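Local atomic coordinates of acyl-CoA thioesterase II (PDB entry 4R9Z), a protein that probably hydrolyses fatty acyl-CoA thioesters to free fatty acid and coenzyme A. Residues Y197-T202 with H222-H227. Residues are numbered along the deposited sequence; the frame is centred on the assembly and turned at random.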
loop_
_atom_site.group_PDB
_atom_site.type_symbol
_atom_site.label_atom_id
_atom_site.label_comp_id
_atom_site.label_asym_id
_atom_site.label_seq_id
_atom_site.Cartn_x
_atom_site.Cartn_y
_atom_site.Cartn_z
ATOM N N TYR B 197 -11.264 4.791 -8.043
ATOM C CA TYR B 197 -11.362 6.158 -8.563
ATOM C C TYR B 197 -11.824 7.133 -7.479
ATOM O O TYR B 197 -11.170 8.139 -7.214
ATOM C CB TYR B 197 -12.326 6.190 -9.756
ATOM C CG TYR B 197 -12.227 7.391 -10.678
ATOM C CD1 TYR B 197 -11.992 8.669 -10.186
ATOM C CD2 TYR B 197 -12.387 7.241 -12.053
ATOM C CE1 TYR B 197 -11.911 9.760 -11.031
ATOM C CE2 TYR B 197 -12.308 8.327 -12.908
ATOM C CZ TYR B 197 -12.072 9.584 -12.392
ATOM O OH TYR B 197 -11.990 10.666 -13.238
ATOM N N MET B 198 -12.967 6.832 -6.872
ATOM C CA MET B 198 -13.571 7.708 -5.877
ATOM C C MET B 198 -12.806 7.671 -4.549
ATOM O O MET B 198 -12.684 8.692 -3.872
ATOM C CB MET B 198 -15.046 7.331 -5.679
ATOM C CG MET B 198 -15.411 6.773 -4.314
ATOM S SD MET B 198 -15.737 8.061 -3.100
ATOM C CE MET B 198 -16.521 9.280 -4.145
ATOM N N SER B 199 -12.279 6.502 -4.192
ATOM C CA SER B 199 -11.521 6.335 -2.953
ATOM C C SER B 199 -10.308 7.254 -2.900
ATOM O O SER B 199 -9.859 7.642 -1.823
ATOM C CB SER B 199 -11.066 4.884 -2.794
ATOM O OG SER B 199 -10.022 4.586 -3.706
ATOM N N ALA B 200 -9.765 7.574 -4.065
ATOM C CA ALA B 200 -8.592 8.425 -4.150
ATOM C C ALA B 200 -8.920 9.917 -4.106
ATOM O O ALA B 200 -8.294 10.668 -3.358
ATOM C CB ALA B 200 -7.804 8.097 -5.415
ATOM N N VAL B 201 -9.887 10.345 -4.914
ATOM C CA VAL B 201 -10.164 11.774 -5.085
ATOM C C VAL B 201 -10.818 12.449 -3.877
ATOM O O VAL B 201 -10.751 13.668 -3.741
ATOM C CB VAL B 201 -11.068 12.031 -6.313
ATOM C CG1 VAL B 201 -10.396 11.538 -7.582
ATOM C CG2 VAL B 201 -12.424 11.366 -6.131
ATOM N N THR B 202 -11.435 11.668 -2.996
ATOM C CA THR B 202 -12.120 12.236 -1.835
ATOM C C THR B 202 -11.250 12.248 -0.589
ATOM O O THR B 202 -11.672 12.699 0.473
ATOM C CB THR B 202 -13.408 11.475 -1.511
ATOM O OG1 THR B 202 -13.110 10.094 -1.274
ATOM C CG2 THR B 202 -14.387 11.607 -2.652
ATOM N N HIS B 222 -1.276 5.785 -3.742
ATOM C CA HIS B 222 -2.608 5.320 -3.384
ATOM C C HIS B 222 -2.621 3.799 -3.344
ATOM O O HIS B 222 -2.121 3.146 -4.258
ATOM C CB HIS B 222 -3.639 5.830 -4.391
ATOM C CG HIS B 222 -5.055 5.513 -4.026
ATOM N ND1 HIS B 222 -5.726 6.167 -3.014
ATOM C CD2 HIS B 222 -5.927 4.610 -4.533
ATOM C CE1 HIS B 222 -6.951 5.685 -2.920
ATOM N NE2 HIS B 222 -7.100 4.740 -3.831
ATOM N N SER B 223 -3.224 3.241 -2.306
ATOM C CA SER B 223 -3.259 1.798 -2.119
ATOM C C SER B 223 -4.669 1.353 -1.777
ATOM O O SER B 223 -5.319 1.961 -0.924
ATOM C CB SER B 223 -2.306 1.368 -1.000
ATOM O OG SER B 223 -0.957 1.348 -1.418
ATOM N N VAL B 224 -5.154 0.318 -2.462
ATOM C CA VAL B 224 -6.490 -0.216 -2.199
ATOM C C VAL B 224 -6.466 -1.730 -2.046
ATOM O O VAL B 224 -5.916 -2.433 -2.886
ATOM C CB VAL B 224 -7.480 0.137 -3.313
ATOM C CG1 VAL B 224 -8.870 -0.349 -2.950
ATOM C CG2 VAL B 224 -7.494 1.624 -3.558
ATOM N N TRP B 225 -7.094 -2.233 -0.991
ATOM C CA TRP B 225 -7.291 -3.666 -0.837
ATOM C C TRP B 225 -8.781 -3.977 -0.902
ATOM O O TRP B 225 -9.567 -3.484 -0.093
ATOM C CB TRP B 225 -6.690 -4.158 0.484
ATOM C CG TRP B 225 -5.221 -3.904 0.599
ATOM C CD1 TRP B 225 -4.212 -4.773 0.302
ATOM C CD2 TRP B 225 -4.591 -2.690 1.026
ATOM N NE1 TRP B 225 -2.993 -4.179 0.526
ATOM C CE2 TRP B 225 -3.200 -2.900 0.970
ATOM C CE3 TRP B 225 -5.068 -1.447 1.456
ATOM C CZ2 TRP B 225 -2.284 -1.919 1.326
ATOM C CZ3 TRP B 225 -4.155 -0.476 1.809
ATOM C CH2 TRP B 225 -2.777 -0.718 1.741
ATOM N N PHE B 226 -9.182 -4.786 -1.858
ATOM C CA PHE B 226 -10.569 -5.087 -2.070
ATOM C C PHE B 226 -11.036 -6.223 -1.223
ATOM O O PHE B 226 -10.331 -7.153 -1.003
ATOM C CB PHE B 226 -10.828 -5.382 -3.521
ATOM C CG PHE B 226 -10.577 -4.229 -4.420
ATOM C CD1 PHE B 226 -11.513 -3.254 -4.605
ATOM C CD2 PHE B 226 -9.398 -4.125 -5.091
ATOM C CE1 PHE B 226 -11.273 -2.215 -5.435
ATOM C CE2 PHE B 226 -9.151 -3.079 -5.921
ATOM C CZ PHE B 226 -10.099 -2.126 -6.096
ATOM N N HIS B 227 -12.256 -6.121 -0.744
ATOM C CA HIS B 227 -12.792 -7.103 0.153
ATOM C C HIS B 227 -13.987 -7.792 -0.454
ATOM O O HIS B 227 -13.968 -8.966 -0.719
ATOM C CB HIS B 227 -13.173 -6.423 1.444
ATOM C CG HIS B 227 -13.596 -7.351 2.519
ATOM N ND1 HIS B 227 -14.907 -7.658 2.755
ATOM C CD2 HIS B 227 -12.888 -8.014 3.447
ATOM C CE1 HIS B 227 -14.988 -8.489 3.768
ATOM N NE2 HIS B 227 -13.775 -8.721 4.206
#
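S199 meets H222 through its hydroxyl: H222 NE2 donates to S199 OG over 2.9 Å, and the oxygen lies 15° out of the imidazole plane, at the edge of the ring. The hydroxyl is turned back over its own helix, where it also hydrogen-bonds to A196 O; this second bond helps to fix its rotation. V224 CG2 approaches S199 OG at 3.9 Å, an apolar neighbour beside the polar pair. The protein has a double hot-dog fold, in which antiparallel strands wrap around long helices; here helix 188-201 packs against strand 218-226, and the axes of 197-201 and 222-226 approach to 9.4 Å with their N-to-C directions 137° apart, closer to antiparallel than to parallel. The next helical residue, A200, supplies a methyl over one face of the H222 ring: A200 CB is 3.7 Å from the ring centroid and 13° off the normal, a CH-pi contact. The H222 side chain, with CG anti to the backbone N, extends toward the helix and lays its ring against that methyl. Beyond the pair, A200 O accepts hydrogen bonds from Q219 NE2 and Q269 NE2, tying this end of the helix to strands 218-226 and 263-272.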